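Long-range contacts in development-specific protein S (Myxococcus xanthus, PDB 1NPS), which is induced in large amounts during fruiting body formation and assembles on myxospores with calcium ions; its N-terminal domain, described here, binds two of them: residues A1-F6 with S39-P44; G46-L51 with Q61-A66. All blocks are in the same frame, centred on the assembly; numbering follows the deposited sequence.

Contact 1: residues A1-F6 with S39-P44; sequences ANITVF and SSVKVP. With CA (calcium ion), chain B.
Phe6 and Lys42 meet because each sets CG beside its backbone N, anti to the carbonyl carbon (chi1 -64° and -74°), and the lysine then runs on extended. Lys42 CG comes within 3.7 Å of Phe6 CE1, the two side chains crossing obliquely, and CD and CE continue past CE1 and CZ. Ser40 OG, hydrogen-bonded to Asn8 O, sits 3.3 Å from Phe6 CB, while Ser40 O lies in plane at the ring's edge. Were the ring cut back to an alanine, Lys42 would lose its apolar neighbour here and its chain would probably be freer to turn. On the other sheet face, Val41 splits its methyls: CG2 meets Val5 CG1 at 4.1 Å, and CG1 meets Ile3 CD1. Two bonds pair Thr4 with Lys42, the shorter being Lys42 N to Thr4 O at 2.9 Å. Phe6 N donates to Ser40 O (2.8 Å), whereas Phe6 O accepts from Ser39 N (2.8 Å, 168° at the hydrogen). Both serines therefore face one phenylalanine, a classic beta bulge. Beside it Ser39 OG joins Tyr7 O, Thr37 O and Asn76 OD1 around calcium; the modelled metal bond is doubtfully short, but the site, drawing on both Greek keys, is that of a calcium-binding beta/gamma-crystallin domain.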
loop_
_atom_site.group_PDB
_atom_site.type_symbol
_atom_site.label_atom_id
_atom_site.label_comp_id
_atom_site.label_asym_id
_atom_site.label_seq_id
_atom_site.Cartn_x
_atom_site.Cartn_y
_atom_site.Cartn_z
ATOM N N ALA A 1 11.196 -3.876 7.156
ATOM C CA ALA A 1 11.087 -4.981 6.167
ATOM C C ALA A 1 9.874 -4.803 5.261
ATOM O O ALA A 1 9.973 -4.187 4.202
ATOM C CB ALA A 1 11.012 -6.323 6.887
ATOM N N ASN A 2 8.715 -5.293 5.691
ATOM C CA ASN A 2 7.523 -5.189 4.853
ATOM C C ASN A 2 6.452 -4.311 5.445
ATOM O O ASN A 2 6.456 -4.032 6.639
ATOM C CB ASN A 2 6.878 -6.561 4.623
ATOM C CG ASN A 2 7.871 -7.687 4.642
ATOM O OD1 ASN A 2 8.864 -7.670 3.915
ATOM N ND2 ASN A 2 7.620 -8.674 5.497
ATOM N N ILE A 3 5.581 -3.826 4.569
ATOM C CA ILE A 3 4.432 -3.043 4.975
ATOM C C ILE A 3 3.293 -4.077 4.914
ATOM O O ILE A 3 3.403 -5.080 4.200
ATOM C CB ILE A 3 4.115 -1.886 3.971
ATOM C CG1 ILE A 3 3.779 -2.456 2.586
ATOM C CG2 ILE A 3 5.285 -0.888 3.892
ATOM C CD1 ILE A 3 2.834 -1.586 1.779
ATOM N N THR A 4 2.219 -3.858 5.663
ATOM C CA THR A 4 1.089 -4.778 5.616
ATOM C C THR A 4 -0.139 -3.941 5.237
ATOM O O THR A 4 -0.392 -2.895 5.836
ATOM C CB THR A 4 0.872 -5.509 6.967
ATOM O OG1 THR A 4 2.132 -5.991 7.458
ATOM C CG2 THR A 4 -0.036 -6.698 6.775
ATOM N N VAL A 5 -0.797 -4.326 4.148
ATOM C CA VAL A 5 -1.982 -3.627 3.669
ATOM C C VAL A 5 -3.252 -4.353 4.090
ATOM O O VAL A 5 -3.336 -5.582 3.987
ATOM C CB VAL A 5 -1.942 -3.458 2.129
ATOM C CG1 VAL A 5 -0.723 -2.616 1.729
ATOM C CG2 VAL A 5 -1.901 -4.818 1.438
ATOM N N PHE A 6 -4.258 -3.586 4.502
ATOM C CA PHE A 6 -5.524 -4.150 4.977
ATOM C C PHE A 6 -6.716 -3.752 4.114
ATOM O O PHE A 6 -6.735 -2.662 3.522
ATOM C CB PHE A 6 -5.781 -3.720 6.429
ATOM C CG PHE A 6 -4.771 -4.251 7.405
ATOM C CD1 PHE A 6 -3.567 -3.583 7.615
ATOM C CD2 PHE A 6 -5.012 -5.439 8.099
ATOM C CE1 PHE A 6 -2.615 -4.085 8.498
ATOM C CE2 PHE A 6 -4.075 -5.944 8.977
ATOM C CZ PHE A 6 -2.868 -5.268 9.176
ATOM N N SER A 39 -7.465 -0.085 2.571
ATOM C CA SER A 39 -8.076 0.938 3.414
ATOM C C SER A 39 -7.206 1.353 4.603
ATOM O O SER A 39 -7.451 2.377 5.245
ATOM C CB SER A 39 -9.463 0.470 3.867
ATOM O OG SER A 39 -10.235 0.020 2.751
ATOM N N SER A 40 -6.180 0.569 4.892
ATOM C CA SER A 40 -5.257 0.907 5.980
ATOM C C SER A 40 -3.933 0.178 5.775
ATOM O O SER A 40 -3.879 -0.844 5.076
ATOM C CB SER A 40 -5.875 0.654 7.374
ATOM O OG SER A 40 -6.103 -0.711 7.665
ATOM N N VAL A 41 -2.850 0.761 6.282
ATOM C CA VAL A 41 -1.526 0.193 6.113
ATOM C C VAL A 41 -0.639 0.367 7.337
ATOM O O VAL A 41 -0.681 1.396 8.017
ATOM C CB VAL A 41 -0.789 0.872 4.931
ATOM C CG1 VAL A 41 0.552 0.195 4.675
ATOM C CG2 VAL A 41 -1.646 0.851 3.672
ATOM N N LYS A 42 0.163 -0.655 7.614
ATOM C CA LYS A 42 1.116 -0.616 8.712
ATOM C C LYS A 42 2.488 -0.439 8.071
ATOM O O LYS A 42 2.800 -1.076 7.061
ATOM C CB LYS A 42 1.081 -1.912 9.533
ATOM C CG LYS A 42 -0.143 -2.067 10.427
ATOM C CD LYS A 42 0.016 -3.241 11.375
ATOM C CE LYS A 42 -1.188 -3.363 12.282
ATOM N NZ LYS A 42 -1.082 -4.513 13.214
ATOM N N VAL A 43 3.274 0.486 8.598
ATOM C CA VAL A 43 4.600 0.727 8.063
ATOM C C VAL A 43 5.606 0.768 9.212
ATOM O O VAL A 43 5.629 1.723 9.979
ATOM C CB VAL A 43 4.645 2.063 7.261
ATOM C CG1 VAL A 43 5.985 2.230 6.550
ATOM C CG2 VAL A 43 3.503 2.117 6.263
ATOM N N PRO A 44 6.425 -0.290 9.360
ATOM C CA PRO A 44 7.424 -0.339 10.426
ATOM C C PRO A 44 8.652 0.467 10.018
ATOM O O PRO A 44 8.775 0.875 8.856
ATOM C CB PRO A 44 7.755 -1.831 10.496
ATOM C CG PRO A 44 7.710 -2.230 9.072
ATOM C CD PRO A 44 6.442 -1.543 8.580
HETATM CA CA CA B . -10.955 -1.224 1.649
HETATM O O HOH W 1 -12.146 -2.173 1.220
#

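Contact 2: residues G46-L51 with Q61-A66; sequences GVKAIL and QIEVVA
Ala49 and Val64 form a hydrogen-bonded pair of this antiparallel hairpin, whose strand axes lie 4.7 Å apart and run at 170°. Val64 N donates to Ala49 O at 2.9 Å, and Ala49 N returns a bond to Val64 O. Leu51 and Ile62 repeat the exchange two residues along, with Leu51 N to Ile62 O at 2.9 Å. Between these two pairs Ile50 and Glu63 are a non-hydrogen-bonded pair, and the CA-H groups of both point to carbonyls across the strands, Glu63 CA to Ala49 O and Ile50 CA to Ile62 O. The other edge of strand 47-51 is held by 80-85, through backbone bonds of Lys48 with Ile84 and Ile50 with Arg82.

Apolar contacts gather on the face bearing Ala49, Leu51, Ile62 and Val64. Val64 CG2 touches Ala49 CB at 3.5 Å. Leu51 and Ile62 lie side by side, Ile62 CG2 being 3.8 Å from Leu51 CB, with Val78 and Leu74 adding to their surroundings. On the reverse face, Ile50 CG2 lies 3.5 Å from Gln61 NE2, a methyl beside a polar amide, in van der Waals contact.

The charged contact is also on that reverse face. Glu63 turns CG anti to its backbone N (chi1 172°), and its extended chain crosses that of Lys48, whose NZ reaches OE2 at 2.8 Å. NZ comes from above the carboxylate, 49° out of its plane, in a salt bridge with one oxygen. Where the strands part, water 2 donates to both Val47 O and Val65 O, bridging two acceptors that cannot bond to each other.

The chemistry divides largely by face: apolar groups mostly toward the interior, and an ion pair, with Ile50, on the outer side, which probably reinforces the strand pairing already secured by backbone bonds.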
loop_
_atom_site.group_PDB
_atom_site.type_symbol
_atom_site.label_atom_id
_atom_site.label_comp_id
_atom_site.label_asym_id
_atom_site.label_seq_id
_atom_site.Cartn_x
_atom_site.Cartn_y
_atom_site.Cartn_z
ATOM N N GLY A 46 12.373 1.699 8.863
ATOM C CA GLY A 46 13.205 1.202 7.782
ATOM C C GLY A 46 12.597 1.104 6.393
ATOM O O GLY A 46 13.329 0.843 5.447
ATOM N N VAL A 47 11.274 1.256 6.275
ATOM C CA VAL A 47 10.564 1.210 4.978
ATOM C C VAL A 47 9.441 2.248 4.865
ATOM O O VAL A 47 8.909 2.720 5.858
ATOM C CB VAL A 47 9.904 -0.171 4.661
ATOM C CG1 VAL A 47 10.951 -1.202 4.284
ATOM C CG2 VAL A 47 9.036 -0.640 5.819
ATOM N N LYS A 48 9.070 2.558 3.628
ATOM C CA LYS A 48 7.990 3.499 3.333
ATOM C C LYS A 48 7.323 3.034 2.036
ATOM O O LYS A 48 7.884 2.222 1.291
ATOM C CB LYS A 48 8.512 4.931 3.168
ATOM C CG LYS A 48 9.283 5.180 1.887
ATOM C CD LYS A 48 9.420 6.669 1.647
ATOM C CE LYS A 48 10.039 6.971 0.296
ATOM N NZ LYS A 48 10.186 8.440 0.089
ATOM N N ALA A 49 6.121 3.535 1.787
ATOM C CA ALA A 49 5.362 3.172 0.600
ATOM C C ALA A 49 4.746 4.393 -0.057
ATOM O O ALA A 49 4.421 5.384 0.598
ATOM C CB ALA A 49 4.239 2.185 0.972
ATOM N N ILE A 50 4.603 4.309 -1.368
ATOM C CA ILE A 50 3.951 5.364 -2.135
ATOM C C ILE A 50 2.764 4.650 -2.777
ATOM O O ILE A 50 2.953 3.682 -3.521
ATOM C CB ILE A 50 4.848 5.970 -3.235
ATOM C CG1 ILE A 50 6.164 6.462 -2.630
ATOM C CG2 ILE A 50 4.113 7.155 -3.883
ATOM C CD1 ILE A 50 7.220 6.906 -3.639
ATOM N N LEU A 51 1.554 5.055 -2.403
ATOM C CA LEU A 51 0.337 4.453 -2.941
ATOM C C LEU A 51 -0.169 5.353 -4.076
ATOM O O LEU A 51 -0.222 6.573 -3.929
ATOM C CB LEU A 51 -0.709 4.311 -1.834
ATOM C CG LEU A 51 -0.204 3.806 -0.480
ATOM C CD1 LEU A 51 -1.383 3.665 0.465
ATOM C CD2 LEU A 51 0.536 2.491 -0.617
ATOM N N GLN A 61 -1.398 10.491 -5.263
ATOM C CA GLN A 61 -0.682 9.508 -4.461
ATOM C C GLN A 61 -0.512 9.967 -3.023
ATOM O O GLN A 61 -0.771 11.118 -2.688
ATOM C CB GLN A 61 0.706 9.280 -5.070
ATOM C CG GLN A 61 1.522 10.567 -5.183
ATOM C CD GLN A 61 2.922 10.365 -5.734
ATOM O OE1 GLN A 61 3.107 10.099 -6.917
ATOM N NE2 GLN A 61 3.913 10.515 -4.880
ATOM N N ILE A 62 -0.070 9.055 -2.172
ATOM C CA ILE A 62 0.181 9.381 -0.777
ATOM C C ILE A 62 1.390 8.590 -0.307
ATOM O O ILE A 62 1.524 7.405 -0.624
ATOM C CB ILE A 62 -1.036 9.071 0.133
ATOM C CG1 ILE A 62 -0.683 9.397 1.588
ATOM C CG2 ILE A 62 -1.487 7.608 -0.013
ATOM C CD1 ILE A 62 -1.663 8.831 2.600
ATOM N N GLU A 63 2.311 9.273 0.362
ATOM C CA GLU A 63 3.499 8.611 0.902
ATOM C C GLU A 63 3.283 8.286 2.387
ATOM O O GLU A 63 2.926 9.161 3.181
ATOM C CB GLU A 63 4.728 9.497 0.731
ATOM C CG GLU A 63 5.961 8.974 1.437
ATOM C CD GLU A 63 7.071 9.996 1.454
ATOM O OE1 GLU A 63 7.115 10.809 2.405
ATOM O OE2 GLU A 63 7.890 10.001 0.513
ATOM N N VAL A 64 3.379 7.005 2.729
ATOM C CA VAL A 64 3.201 6.574 4.115
ATOM C C VAL A 64 4.544 6.189 4.727
ATOM O O VAL A 64 5.295 5.389 4.158
ATOM C CB VAL A 64 2.200 5.387 4.239
ATOM C CG1 VAL A 64 0.804 5.840 3.871
ATOM C CG2 VAL A 64 2.626 4.223 3.345
ATOM N N VAL A 65 4.852 6.762 5.882
ATOM C CA VAL A 65 6.117 6.467 6.535
ATOM C C VAL A 65 5.921 5.887 7.928
ATOM O O VAL A 65 6.879 5.650 8.640
ATOM C CB VAL A 65 6.999 7.720 6.610
ATOM C CG1 VAL A 65 7.271 8.215 5.200
ATOM C CG2 VAL A 65 6.330 8.798 7.466
ATOM N N ALA A 66 4.662 5.647 8.276
ATOM C CA ALA A 66 4.263 5.104 9.557
ATOM C C ALA A 66 2.842 4.571 9.417
ATOM O O ALA A 66 2.168 4.810 8.398
ATOM C CB ALA A 66 4.317 6.181 10.629
HETATM O O HOH W 2 9.580 5.264 7.565
#

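How the contacts relate
Contact 1 closes before contact 2 opens, and strand 40-42 is followed directly by 47-52. The contacts lie in different sheets, 15-18/3-6/40-42 and 21-23/80-85/47-52/61-64, and in different Greek key ranges, yet their centres are only about 9 Å apart. They touch by packing: Val43 CG2 meets Val64 CG2 at 3.7 Å, and the backbone Ala1 O lies against Val47 CG1. Strand 21-23, from the first motif, completes the second motif's sheet, the exchange expected of a beta/gamma-crystallin domain. Asn76 from the second motif joins Ser39 of contact 1 at one calcium ion. Each contact builds its own motif; packing, strand exchange and shared calcium join the two into one compact domain.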